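Long-range contacts in ribosomal RNA small subunit methyltransferase E (Legionella pneumophila, PDB 5O95), which probably methylates N3 of a specific uridine in the 16S ribosomal RNA of the assembled small subunit, using S-adenosyl-L-methionine as methyl donor: residues B[107-112]-B[152-157]; B[133-138]-B[148-153]; B[179-184]-B[217-222]; B[172-177]-B[192-197]. One frame throughout, in Å; residues are numbered along the deposited sequence.

Contact 1. Residues B[107-112]-B[152-157]; sequences VACITP and ELRQPV
A108 opens the parallel pairing by offering its carbonyl O to E152 N. Next, the side chain of C109 points to the same sheet face as that of E152. C109 SG is modelled in two conformers, so its place over a face of the R154 guanidinium is doubtful. R154 NE meets E152 OE2 in a salt bridge at 2.8 Å, approaching from above the carboxylate plane. I110 carries both of the next rungs. Its N takes E152 O at 2.8 Å, and its O receives R154 N at 2.8 Å, both almost in line with the carbonyl bond. At T111, OG1 lies beside the backbone N (chi1 -64°) and packs 3.3 Å from R154 CB. It also bonds H84, while water 1 links it to R154 NH1. The methyl CG2 goes the other way, 3.7 Å from CG2 of V157. P112 O receives V157 N at 3.2 Å, and its ring crosses that of P156, CB to CG at 3.9 Å. Parallel pairing at C109-E152 and I110-L153, resumed at P112-V157 after a break at Q155, joins the two strands of a beta-alpha-beta unit, here at the edge of the parallel sheet of a SPOUT-type methyltransferase domain.

Contact 2. Residues B[133-138]-B[148-153]; sequences QWLNII and NQIPEL
L135 and I138, on a regular helical turn, face L153 and I150 of an extended segment, with CA atoms 6.9 Å apart for L135 and L153 and 7.2 Å apart for I138 and I150. I137 N and I138 N bond Q133 O and W134 O along the helix, and the side chains that meet 148-153 do so through carbon. On the helix, I138 contributes most; L153 matches it on the other side. The chi1 of I138, -67°, sets CG2 anti to the backbone N and sends that methyl to the proline, 3.4 Å from P151 CD. This is tighter than ordinary van der Waals contact, and the isoleucine and the proline ring pass antiparallel alongside one another. The same CG2 touches I150 CG2 at 3.8 Å. The other branch of I138 ends in CD1, 4.2 Å from L153 CB. L153 extends its CD2 methyl to the start of the turn, lying 3.7 Å from L135 N and 4.0 Å from W134 CB. The indole of W134 carries its polar edge elsewhere, with NE1 bonded to E96, and M99 of helix 94-104 touches both W134 and I138. The contact is thus held by the close fit of branched aliphatic carbons and a proline ring. Its hold should come mainly from dispersion and from the exclusion of water between helix 124-145 and the loop and first residues of edge strand 152-158.

Contact 3. Residues B[179-184]-B[217-222]; sequences SKTWRD and PLSLGP
K180 and L218 form a single backbone bridge. K180 N donates to P217 O at 3.1 Å, while K180 O accepts S219 N, also at 3.1 Å, with this donor standing above the carbonyl plane. Beside the bridge, the CD1 methyl of L218 comes round to K180 O at 3.5 Å and to W182 N at 3.7 Å, reaching the 179-184 backbone although the CB itself points away from it. The two serines meet next to it, S179 OG lying 3.5 Å from S219 CB. Their hydroxyls are joined by water 2, which donates to S179 OG and is 2.6 Å from S219 OG. Water 3 makes a second bridge, accepting from W182 N and donating to S219 O. Farther out, P217 O has a further partner in Y185 OH, and S179 OG bonds P176 O. T181 OG1, at chi1 79°, accepts R183 N in an ST turn that starts the 3-10 turn 182-184. Over one face of the W182 ring lies R183 CG, and the R183 guanidinium has W182 CZ2 over its centre. W182 NE1 and R183 NH2 both bond carbonyls of the second subunit, A240 and A241 respectively. The next residues, L220 and G221, bind S-adenosyl-L-methionine in a structure of this protein. Two backbone bonds, two bridging waters and one leucine methyl thus join the end of strand 216-218, and S219 at the start of the cofactor-binding loop, to a segment that reaches the dimer interface, with the serine hydroxyls and W182 N satisfied through water or a nearby carbonyl.

Contact 4. Residues B[172-177]-B[192-197]; sequences LILHPA and VALIIG
The flat groups joined between L172-L174 and A193-I195 are peptide units. L172 N meets A193 O at 2.8 Å, close to the carbonyl direction. L174 N meets I195 O in the same manner at 3.0 Å. Between them, I195 N reaches L172 O at 2.9 Å, tilted somewhat from that carbonyl's plane. The one ring, that of H175, has P176 CD over one face, offset toward the rim. Where the strands part, water 4 replaces a direct bond, donating to L174 O and accepting from G197 N; both residues bind S-adenosyl-L-methionine in a structure of this protein. On one face of the sheet, L172 crosses V192, CD1 to CG2 at 4.0 Å, and its CB meets L194 CD1 at 4.1 Å. On this same face L174 neighbours I196, but since L174 has two conformers both the alignment and the close methyl contact are doubtful. On the other face, I173 crosses I195. Its CG1, anti to the backbone N (chi1 180°), rests 3.9 Å from I195 CB. Helix 227-242 covers the face of L194, through A234 and L238, while helix 159-165 packs on I195. Laterally, strand 191-196 is flanked by 82-88 and 170-174, and I173 continues the backbone pairing to strand 216-218.

How the contacts relate
All four contacts reach one parallel sheet, in two touching pairs. Contacts 1 and 2 share E152 and L153, their centres about 9 Å apart; I110 CD1 lies 3.8 Å from I138 CD1, and P112 CG 3.7 Å from W134 CZ3. Contacts 3 and 4 meet through L218 N and I173 O, 2.7 Å apart and probably hydrogen-bonded. Contact 4 lies about 15 Å from contact 1, centre to centre, across strand 82-88. Of the residues that bind the cofactor in a structure of this protein, L174 and G197 fall in contact 4, and L220 and G221 in contact 3. The side chain of P112 is about 12 Å from G197, while contact 2 is remote from the site.

Contact 1. Residues B[107-112]-B[152-157]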
loop_
_atom_site.group_PDB
_atom_site.type_symbol
_atom_site.label_atom_id
_atom_site.label_comp_id
_atom_site.label_asym_id
_atom_site.label_seq_id
_atom_site.Cartn_x
_atom_site.Cartn_y
_atom_site.Cartn_z
ATOM N N VAL B 107 6.373 -10.780 -3.981
ATOM C CA VAL B 107 5.603 -12.000 -3.760
ATOM C C VAL B 107 6.044 -13.041 -4.786
ATOM O O VAL B 107 6.354 -12.712 -5.931
ATOM C CB VAL B 107 4.103 -11.671 -3.862
ATOM C CG1 VAL B 107 3.676 -11.529 -5.340
ATOM C CG2 VAL B 107 3.246 -12.713 -3.140
ATOM N N ALA B 108 6.094 -14.303 -4.356
ATOM C CA ALA B 108 6.524 -15.385 -5.232
ATOM C C ALA B 108 5.363 -15.993 -6.005
ATOM O O ALA B 108 5.544 -16.412 -7.155
ATOM C CB ALA B 108 7.203 -16.474 -4.395
ATOM N N CYS B 109 4.175 -16.028 -5.408
ATOM C CA CYS B 109 3.023 -16.727 -5.965
ATOM C C CYS B 109 1.770 -16.043 -5.449
ATOM O O CYS B 109 1.728 -15.634 -4.290
ATOM C CB CYS B 109 2.976 -18.169 -5.460
ATOM S SG CYS B 109 1.899 -19.247 -6.431
ATOM N N ILE B 110 0.751 -15.945 -6.302
ATOM C CA ILE B 110 -0.519 -15.316 -5.940
ATOM C C ILE B 110 -1.646 -16.243 -6.368
ATOM O O ILE B 110 -1.705 -16.626 -7.538
ATOM C CB ILE B 110 -0.713 -13.955 -6.637
ATOM C CG1 ILE B 110 0.470 -13.032 -6.392
ATOM C CG2 ILE B 110 -2.007 -13.294 -6.123
ATOM C CD1 ILE B 110 0.570 -11.912 -7.403
ATOM N N THR B 111 -2.561 -16.550 -5.447
ATOM C CA THR B 111 -3.783 -17.297 -5.768
ATOM C C THR B 111 -5.004 -16.442 -5.461
ATOM O O THR B 111 -5.191 -16.042 -4.302
ATOM C CB THR B 111 -3.864 -18.607 -4.966
ATOM O OG1 THR B 111 -2.788 -19.473 -5.341
ATOM C CG2 THR B 111 -5.209 -19.313 -5.221
ATOM N N PRO B 112 -5.845 -16.115 -6.439
ATOM C CA PRO B 112 -7.143 -15.509 -6.112
ATOM C C PRO B 112 -7.970 -16.534 -5.354
ATOM O O PRO B 112 -8.049 -17.695 -5.740
ATOM C CB PRO B 112 -7.746 -15.194 -7.489
ATOM C CG PRO B 112 -6.554 -15.202 -8.450
ATOM C CD PRO B 112 -5.635 -16.239 -7.888
ATOM N N GLU B 152 4.352 -16.312 -9.897
ATOM C CA GLU B 152 3.369 -17.276 -10.371
ATOM C C GLU B 152 1.971 -16.775 -10.030
ATOM O O GLU B 152 1.693 -16.401 -8.889
ATOM C CB GLU B 152 3.619 -18.636 -9.715
ATOM C CG GLU B 152 2.696 -19.746 -10.209
ATOM C CD GLU B 152 3.022 -21.099 -9.597
ATOM O OE1 GLU B 152 3.960 -21.180 -8.777
ATOM O OE2 GLU B 152 2.339 -22.084 -9.937
ATOM N N LEU B 153 1.086 -16.746 -11.029
ATOM C CA LEU B 153 -0.311 -16.390 -10.821
ATOM C C LEU B 153 -1.080 -17.689 -10.985
ATOM O O LEU B 153 -1.090 -18.280 -12.069
ATOM C CB LEU B 153 -0.773 -15.323 -11.810
ATOM C CG LEU B 153 -2.279 -15.006 -11.812
ATOM C CD1 LEU B 153 -2.731 -14.521 -10.452
ATOM C CD2 LEU B 153 -2.591 -13.946 -12.867
ATOM N N ARG B 154 -1.657 -18.166 -9.894
ATOM C CA ARG B 154 -2.355 -19.437 -9.887
ATOM C C ARG B 154 -3.825 -19.239 -10.226
ATOM O O ARG B 154 -4.385 -18.159 -10.053
ATOM C CB ARG B 154 -2.236 -20.091 -8.511
ATOM C CG ARG B 154 -0.839 -20.528 -8.149
ATOM C CD ARG B 154 -0.587 -21.957 -8.566
ATOM N NE ARG B 154 0.547 -22.527 -7.848
ATOM C CZ ARG B 154 0.447 -23.203 -6.707
ATOM N NH1 ARG B 154 -0.742 -23.399 -6.149
ATOM N NH2 ARG B 154 1.535 -23.683 -6.122
ATOM N N GLN B 155 -4.441 -20.306 -10.721
ATOM C CA GLN B 155 -5.873 -20.280 -10.993
ATOM C C GLN B 155 -6.649 -20.088 -9.687
ATOM O O GLN B 155 -6.232 -20.593 -8.637
ATOM C CB GLN B 155 -6.286 -21.584 -11.664
ATOM C CG GLN B 155 -5.791 -21.705 -13.088
ATOM C CD GLN B 155 -6.334 -20.607 -13.978
ATOM O OE1 GLN B 155 -7.531 -20.304 -13.956
ATOM N NE2 GLN B 155 -5.453 -19.996 -14.760
ATOM N N PRO B 156 -7.766 -19.357 -9.710
ATOM C CA PRO B 156 -8.552 -19.182 -8.482
ATOM C C PRO B 156 -9.018 -20.520 -7.926
ATOM O O PRO B 156 -9.333 -21.451 -8.671
ATOM C CB PRO B 156 -9.737 -18.325 -8.938
ATOM C CG PRO B 156 -9.228 -17.591 -10.139
ATOM C CD PRO B 156 -8.327 -18.584 -10.831
ATOM N N VAL B 157 -9.058 -20.614 -6.592
ATOM C CA VAL B 157 -9.555 -21.811 -5.924
ATOM C C VAL B 157 -10.356 -21.390 -4.702
ATOM O O VAL B 157 -10.200 -20.282 -4.176
ATOM C CB VAL B 157 -8.445 -22.801 -5.493
ATOM C CG1 VAL B 157 -7.694 -23.372 -6.704
ATOM C CG2 VAL B 157 -7.491 -22.162 -4.499
HETATM O O HOH W 1 -3.285 -22.071 -5.833
#

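Contact 2. Residues B[133-138]-B[148-153]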
loop_
_atom_site.group_PDB
_atom_site.type_symbol
_atom_site.label_atom_id
_atom_site.label_comp_id
_atom_site.label_asym_id
_atom_site.label_seq_id
_atom_site.Cartn_x
_atom_site.Cartn_y
_atom_site.Cartn_z
ATOM N N GLN B 133 -5.809 -10.022 -17.560
ATOM C CA GLN B 133 -5.517 -8.652 -17.166
ATOM C C GLN B 133 -4.602 -8.617 -15.957
ATOM O O GLN B 133 -3.691 -7.788 -15.893
ATOM C CB GLN B 133 -6.820 -7.918 -16.850
ATOM C CG GLN B 133 -7.702 -7.754 -18.063
ATOM C CD GLN B 133 -9.118 -7.356 -17.698
ATOM O OE1 GLN B 133 -9.390 -6.953 -16.564
ATOM N NE2 GLN B 133 -10.031 -7.475 -18.657
ATOM N N TRP B 134 -4.830 -9.517 -14.994
ATOM C CA TRP B 134 -4.002 -9.556 -13.793
ATOM C C TRP B 134 -2.584 -9.989 -14.112
ATOM O O TRP B 134 -1.625 -9.452 -13.533
ATOM C CB TRP B 134 -4.598 -10.502 -12.757
ATOM C CG TRP B 134 -5.878 -10.014 -12.187
ATOM C CD1 TRP B 134 -6.340 -8.723 -12.179
ATOM C CD2 TRP B 134 -6.882 -10.809 -11.557
ATOM N NE1 TRP B 134 -7.573 -8.669 -11.565
ATOM C CE2 TRP B 134 -7.926 -9.937 -11.176
ATOM C CE3 TRP B 134 -6.996 -12.172 -11.266
ATOM C CZ2 TRP B 134 -9.082 -10.388 -10.530
ATOM C CZ3 TRP B 134 -8.157 -12.624 -10.623
ATOM C CH2 TRP B 134 -9.172 -11.725 -10.255
ATOM N N LEU B 135 -2.418 -10.955 -15.027
ATOM C CA LEU B 135 -1.057 -11.313 -15.450
ATOM C C LEU B 135 -0.361 -10.115 -16.060
ATOM O O LEU B 135 0.821 -9.867 -15.774
ATOM C CB LEU B 135 -1.048 -12.473 -16.455
ATOM C CG LEU B 135 0.365 -12.824 -16.965
ATOM C CD1 LEU B 135 1.180 -13.431 -15.845
ATOM C CD2 LEU B 135 0.269 -13.773 -18.154
ATOM N N ASN B 136 -1.068 -9.360 -16.901
ATOM C CA ASN B 136 -0.432 -8.201 -17.516
ATOM C C ASN B 136 -0.078 -7.132 -16.482
ATOM O O ASN B 136 0.949 -6.471 -16.614
ATOM C CB ASN B 136 -1.237 -7.683 -18.715
ATOM C CG ASN B 136 -1.070 -8.570 -19.953
ATOM O OD1 ASN B 136 -0.095 -9.318 -20.049
ATOM N ND2 ASN B 136 -1.997 -8.475 -20.898
ATOM N N ILE B 137 -0.888 -6.972 -15.432
ATOM C CA ILE B 137 -0.538 -6.030 -14.367
ATOM C C ILE B 137 0.716 -6.476 -13.632
ATOM O O ILE B 137 1.579 -5.654 -13.286
ATOM C CB ILE B 137 -1.735 -5.889 -13.419
ATOM C CG1 ILE B 137 -2.818 -5.119 -14.136
ATOM C CG2 ILE B 137 -1.336 -5.184 -12.118
ATOM C CD1 ILE B 137 -4.182 -5.205 -13.432
ATOM N N ILE B 138 0.833 -7.779 -13.362
ATOM C CA ILE B 138 2.024 -8.293 -12.696
ATOM C C ILE B 138 3.252 -8.076 -13.565
ATOM O O ILE B 138 4.303 -7.633 -13.086
ATOM C CB ILE B 138 1.826 -9.771 -12.345
ATOM C CG1 ILE B 138 0.726 -9.913 -11.279
ATOM C CG2 ILE B 138 3.128 -10.412 -11.951
ATOM C CD1 ILE B 138 0.293 -11.343 -11.103
ATOM N N ASN B 148 13.157 -9.543 -12.462
ATOM C CA ASN B 148 13.395 -10.186 -13.750
ATOM C C ASN B 148 12.827 -11.589 -13.811
ATOM O O ASN B 148 13.121 -12.348 -14.753
ATOM C CB ASN B 148 14.884 -10.165 -14.080
ATOM C CG ASN B 148 15.405 -8.761 -14.219
ATOM O OD1 ASN B 148 14.758 -7.931 -14.822
ATOM N ND2 ASN B 148 16.583 -8.493 -13.664
ATOM N N GLN B 149 11.941 -11.902 -12.873
ATOM C CA GLN B 149 11.212 -13.147 -12.801
ATOM C C GLN B 149 9.797 -12.730 -12.466
ATOM O O GLN B 149 9.607 -11.830 -11.644
ATOM C CB GLN B 149 11.776 -14.010 -11.676
ATOM C CG GLN B 149 11.146 -15.367 -11.516
ATOM C CD GLN B 149 11.890 -16.245 -10.514
ATOM O OE1 GLN B 149 13.105 -16.113 -10.307
ATOM N NE2 GLN B 149 11.157 -17.156 -9.885
ATOM N N ILE B 150 8.820 -13.356 -13.121
ATOM C CA ILE B 150 7.412 -13.020 -12.941
ATOM C C ILE B 150 6.831 -13.899 -11.839
ATOM O O ILE B 150 7.023 -15.114 -11.872
ATOM C CB ILE B 150 6.626 -13.276 -14.239
ATOM C CG1 ILE B 150 7.354 -12.681 -15.451
ATOM C CG2 ILE B 150 5.173 -12.762 -14.080
ATOM C CD1 ILE B 150 7.555 -11.190 -15.386
ATOM N N PRO B 151 6.119 -13.328 -10.847
ATOM C CA PRO B 151 5.450 -14.162 -9.843
ATOM C C PRO B 151 4.516 -15.146 -10.520
ATOM O O PRO B 151 3.951 -14.863 -11.575
ATOM C CB PRO B 151 4.629 -13.156 -9.009
ATOM C CG PRO B 151 5.036 -11.801 -9.412
ATOM C CD PRO B 151 5.942 -11.888 -10.641
ATOM N N GLU B 152 4.352 -16.312 -9.897
ATOM C CA GLU B 152 3.369 -17.276 -10.371
ATOM C C GLU B 152 1.971 -16.775 -10.030
ATOM O O GLU B 152 1.693 -16.401 -8.889
ATOM C CB GLU B 152 3.619 -18.636 -9.715
ATOM C CG GLU B 152 2.696 -19.746 -10.209
ATOM C CD GLU B 152 3.022 -21.099 -9.597
ATOM O OE1 GLU B 152 3.960 -21.180 -8.777
ATOM O OE2 GLU B 152 2.339 -22.084 -9.937
ATOM N N LEU B 153 1.086 -16.746 -11.029
ATOM C CA LEU B 153 -0.311 -16.390 -10.821
ATOM C C LEU B 153 -1.080 -17.689 -10.985
ATOM O O LEU B 153 -1.090 -18.280 -12.069
ATOM C CB LEU B 153 -0.773 -15.323 -11.810
ATOM C CG LEU B 153 -2.279 -15.006 -11.812
ATOM C CD1 LEU B 153 -2.731 -14.521 -10.452
ATOM C CD2 LEU B 153 -2.591 -13.946 -12.867
#

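Contact 3. Residues B[179-184]-B[217-222]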
loop_
_atom_site.group_PDB
_atom_site.type_symbol
_atom_site.label_atom_id
_atom_site.label_comp_id
_atom_site.label_asym_id
_atom_site.label_seq_id
_atom_site.Cartn_x
_atom_site.Cartn_y
_atom_site.Cartn_z
ATOM N N SER B 179 -4.945 -14.535 17.680
ATOM C CA SER B 179 -3.857 -14.098 16.824
ATOM C C SER B 179 -2.586 -13.850 17.632
ATOM O O SER B 179 -2.613 -13.572 18.837
ATOM C CB SER B 179 -4.236 -12.826 16.054
ATOM O OG SER B 179 -4.508 -11.749 16.939
ATOM N N LYS B 180 -1.456 -13.987 16.941
ATOM C CA LYS B 180 -0.147 -13.593 17.435
ATOM C C LYS B 180 0.474 -12.656 16.405
ATOM O O LYS B 180 0.034 -12.598 15.256
ATOM C CB LYS B 180 0.754 -14.822 17.652
ATOM C CG LYS B 180 0.199 -15.843 18.646
ATOM C CD LYS B 180 1.104 -17.056 18.764
ATOM C CE LYS B 180 0.476 -18.144 19.643
ATOM N NZ LYS B 180 0.188 -17.663 21.015
ATOM N N THR B 181 1.495 -11.900 16.817
ATOM C CA THR B 181 2.115 -10.957 15.903
ATOM C C THR B 181 3.271 -11.631 15.169
ATOM O O THR B 181 3.630 -12.779 15.432
ATOM C CB THR B 181 2.628 -9.703 16.623
ATOM O OG1 THR B 181 3.881 -9.986 17.263
ATOM C CG2 THR B 181 1.627 -9.206 17.661
ATOM N N TRP B 182 3.872 -10.885 14.246
ATOM C CA TRP B 182 4.984 -11.415 13.462
ATOM C C TRP B 182 6.128 -11.891 14.352
ATOM O O TRP B 182 6.898 -12.775 13.953
ATOM C CB TRP B 182 5.474 -10.337 12.486
ATOM C CG TRP B 182 6.121 -9.150 13.177
ATOM C CD1 TRP B 182 5.508 -7.989 13.574
ATOM C CD2 TRP B 182 7.501 -9.013 13.535
ATOM N NE1 TRP B 182 6.423 -7.152 14.172
ATOM C CE2 TRP B 182 7.650 -7.757 14.160
ATOM C CE3 TRP B 182 8.625 -9.833 13.389
ATOM C CZ2 TRP B 182 8.879 -7.301 14.636
ATOM C CZ3 TRP B 182 9.847 -9.380 13.870
ATOM C CH2 TRP B 182 9.961 -8.124 14.485
ATOM N N ARG B 183 6.253 -11.327 15.560
ATOM C CA ARG B 183 7.360 -11.692 16.433
ATOM C C ARG B 183 7.253 -13.115 16.960
ATOM O O ARG B 183 8.260 -13.667 17.411
ATOM C CB ARG B 183 7.424 -10.730 17.622
ATOM C CG ARG B 183 7.702 -9.293 17.227
ATOM C CD ARG B 183 7.842 -8.407 18.463
ATOM N NE ARG B 183 8.781 -7.311 18.215
ATOM C CZ ARG B 183 8.413 -6.090 17.847
ATOM N NH1 ARG B 183 7.124 -5.808 17.702
ATOM N NH2 ARG B 183 9.328 -5.156 17.628
ATOM N N ASP B 184 6.064 -13.714 16.930
ATOM C CA ASP B 184 5.849 -15.036 17.508
ATOM C C ASP B 184 5.917 -16.155 16.479
ATOM O O ASP B 184 5.703 -17.317 16.840
ATOM C CB ASP B 184 4.489 -15.094 18.204
ATOM C CG ASP B 184 4.339 -14.029 19.264
ATOM O OD1 ASP B 184 5.265 -13.877 20.088
ATOM O OD2 ASP B 184 3.304 -13.330 19.252
ATOM N N PRO B 217 -2.991 -17.885 13.139
ATOM C CA PRO B 217 -3.586 -16.545 12.978
ATOM C C PRO B 217 -2.593 -15.426 13.244
ATOM O O PRO B 217 -1.892 -15.424 14.258
ATOM C CB PRO B 217 -4.712 -16.530 14.020
ATOM C CG PRO B 217 -4.295 -17.541 15.059
ATOM C CD PRO B 217 -3.529 -18.608 14.301
ATOM N N LEU B 218 -2.559 -14.457 12.331
ATOM C CA LEU B 218 -1.651 -13.320 12.403
ATOM C C LEU B 218 -2.450 -12.038 12.579
ATOM O O LEU B 218 -3.501 -11.859 11.957
ATOM C CB LEU B 218 -0.858 -13.230 11.101
ATOM C CG LEU B 218 0.127 -12.076 10.966
ATOM C CD1 LEU B 218 1.243 -12.232 11.983
ATOM C CD2 LEU B 218 0.701 -12.063 9.547
ATOM N N SER B 219 -1.964 -11.151 13.445
ATOM C CA SER B 219 -2.526 -9.816 13.566
ATOM C C SER B 219 -1.596 -8.804 12.918
ATOM O O SER B 219 -0.396 -9.052 12.738
ATOM C CB SER B 219 -2.723 -9.428 15.039
ATOM O OG SER B 219 -1.494 -9.484 15.755
ATOM N N LEU B 220 -2.165 -7.639 12.588
ATOM C CA LEU B 220 -1.418 -6.524 12.021
ATOM C C LEU B 220 -1.928 -5.207 12.619
ATOM O O LEU B 220 -2.333 -4.291 11.907
ATOM C CB LEU B 220 -1.473 -6.498 10.493
ATOM C CG LEU B 220 -0.692 -7.602 9.769
ATOM C CD1 LEU B 220 -1.008 -7.580 8.273
ATOM C CD2 LEU B 220 0.825 -7.515 9.997
ATOM N N GLY B 221 -1.900 -5.123 13.951
ATOM C CA GLY B 221 -2.284 -3.918 14.659
ATOM C C GLY B 221 -3.754 -3.822 15.030
ATOM O O GLY B 221 -4.585 -4.658 14.660
ATOM N N PRO B 222 -4.105 -2.783 15.785
ATOM C CA PRO B 222 -5.472 -2.651 16.307
ATOM C C PRO B 222 -6.445 -1.932 15.387
ATOM O O PRO B 222 -7.629 -1.839 15.740
ATOM C CB PRO B 222 -5.233 -1.821 17.565
ATOM C CG PRO B 222 -4.177 -0.882 17.148
ATOM C CD PRO B 222 -3.220 -1.712 16.288
HETATM O O HOH W 2 -2.084 -10.513 18.028
HETATM O O HOH W 3 2.319 -8.762 13.241
#

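Contact 4. Residues B[172-177]-B[192-197]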
loop_
_atom_site.group_PDB
_atom_site.type_symbol
_atom_site.label_atom_id
_atom_site.label_comp_id
_atom_site.label_asym_id
_atom_site.label_seq_id
_atom_site.Cartn_x
_atom_site.Cartn_y
_atom_site.Cartn_z
ATOM N N LEU B 172 0.136 -18.916 7.477
ATOM C CA LEU B 172 -0.463 -17.860 8.272
ATOM C C LEU B 172 -1.788 -17.425 7.667
ATOM O O LEU B 172 -2.000 -17.487 6.455
ATOM C CB LEU B 172 0.459 -16.652 8.342
ATOM C CG LEU B 172 1.837 -16.937 8.915
ATOM C CD1 LEU B 172 2.700 -15.683 8.739
ATOM C CD2 LEU B 172 1.753 -17.322 10.372
ATOM N N ILE B 173 -2.688 -16.969 8.531
ATOM C CA ILE B 173 -3.954 -16.413 8.084
ATOM C C ILE B 173 -4.198 -15.135 8.873
ATOM O O ILE B 173 -4.015 -15.109 10.092
ATOM C CB ILE B 173 -5.100 -17.436 8.245
ATOM C CG1 ILE B 173 -6.440 -16.855 7.783
ATOM C CG2 ILE B 173 -5.141 -17.991 9.665
ATOM C CD1 ILE B 173 -7.495 -17.931 7.597
ATOM N N LEU B 174 -4.573 -14.067 8.172
ATOM C CA LEU B 174 -4.941 -12.817 8.834
ATOM C C LEU B 174 -6.316 -12.984 9.460
ATOM O O LEU B 174 -7.338 -12.917 8.777
ATOM C CB LEU B 174 -4.932 -11.656 7.848
ATOM C CG LEU B 174 -3.578 -11.002 7.596
ATOM C CD1 LEU B 174 -3.750 -9.830 6.661
ATOM C CD2 LEU B 174 -2.983 -10.543 8.919
ATOM N N HIS B 175 -6.340 -13.202 10.776
ATOM C CA HIS B 175 -7.592 -13.384 11.496
ATOM C C HIS B 175 -7.348 -13.058 12.958
ATOM O O HIS B 175 -6.320 -13.469 13.509
ATOM C CB HIS B 175 -8.108 -14.821 11.357
ATOM C CG HIS B 175 -9.509 -15.006 11.852
ATOM N ND1 HIS B 175 -9.811 -15.756 12.969
ATOM C CD2 HIS B 175 -10.687 -14.518 11.397
ATOM C CE1 HIS B 175 -11.115 -15.727 13.177
ATOM N NE2 HIS B 175 -11.671 -14.983 12.237
ATOM N N PRO B 176 -8.269 -12.365 13.618
ATOM C CA PRO B 176 -7.979 -11.832 14.957
ATOM C C PRO B 176 -8.003 -12.873 16.066
ATOM O O PRO B 176 -7.223 -12.763 17.021
ATOM C CB PRO B 176 -9.078 -10.778 15.160
ATOM C CG PRO B 176 -9.623 -10.493 13.800
ATOM C CD PRO B 176 -9.485 -11.773 13.036
ATOM N N ALA B 177 -8.900 -13.864 15.975
ATOM C CA ALA B 177 -9.096 -14.798 17.078
ATOM C C ALA B 177 -7.811 -15.564 17.370
ATOM O O ALA B 177 -7.249 -16.227 16.484
ATOM C CB ALA B 177 -10.235 -15.764 16.752
ATOM N N VAL B 192 6.380 -19.151 2.830
ATOM C CA VAL B 192 5.258 -18.857 3.713
ATOM C C VAL B 192 4.009 -18.747 2.855
ATOM O O VAL B 192 4.039 -18.154 1.771
ATOM C CB VAL B 192 5.526 -17.588 4.556
ATOM C CG1 VAL B 192 5.876 -16.411 3.677
ATOM C CG2 VAL B 192 4.329 -17.253 5.448
ATOM N N ALA B 193 2.916 -19.341 3.334
ATOM C CA ALA B 193 1.597 -19.166 2.738
ATOM C C ALA B 193 0.833 -18.200 3.627
ATOM O O ALA B 193 0.871 -18.327 4.853
ATOM C CB ALA B 193 0.845 -20.494 2.630
ATOM N N LEU B 194 0.210 -17.202 3.014
ATOM C CA LEU B 194 -0.537 -16.184 3.746
ATOM C C LEU B 194 -1.919 -16.062 3.135
ATOM O O LEU B 194 -2.046 -15.739 1.949
ATOM C CB LEU B 194 0.172 -14.832 3.641
ATOM C CG LEU B 194 -0.558 -13.616 4.194
ATOM C CD1 LEU B 194 -0.672 -13.721 5.703
ATOM C CD2 LEU B 194 0.188 -12.355 3.756
ATOM N N ILE B 195 -2.943 -16.281 3.955
ATOM C CA ILE B 195 -4.338 -16.124 3.557
ATOM C C ILE B 195 -4.826 -14.766 4.040
ATOM O O ILE B 195 -4.802 -14.482 5.243
ATOM C CB ILE B 195 -5.212 -17.236 4.151
ATOM C CG1 ILE B 195 -4.791 -18.596 3.594
ATOM C CG2 ILE B 195 -6.683 -16.976 3.811
ATOM C CD1 ILE B 195 -5.553 -19.751 4.169
ATOM N N ILE B 196 -5.281 -13.933 3.109
ATOM C CA ILE B 196 -5.997 -12.700 3.426
ATOM C C ILE B 196 -7.430 -12.901 2.982
ATOM O O ILE B 196 -7.688 -13.117 1.791
ATOM C CB ILE B 196 -5.385 -11.508 2.691
ATOM C CG1 ILE B 196 -3.885 -11.494 2.973
ATOM C CG2 ILE B 196 -6.104 -10.210 3.067
ATOM C CD1 ILE B 196 -3.338 -10.179 3.225
ATOM N N GLY B 197 -8.362 -12.848 3.937
ATOM C CA GLY B 197 -9.760 -13.021 3.638
ATOM C C GLY B 197 -10.444 -11.734 3.230
ATOM O O GLY B 197 -9.832 -10.670 3.123
HETATM O O HOH W 4 -8.179 -11.699 6.490
#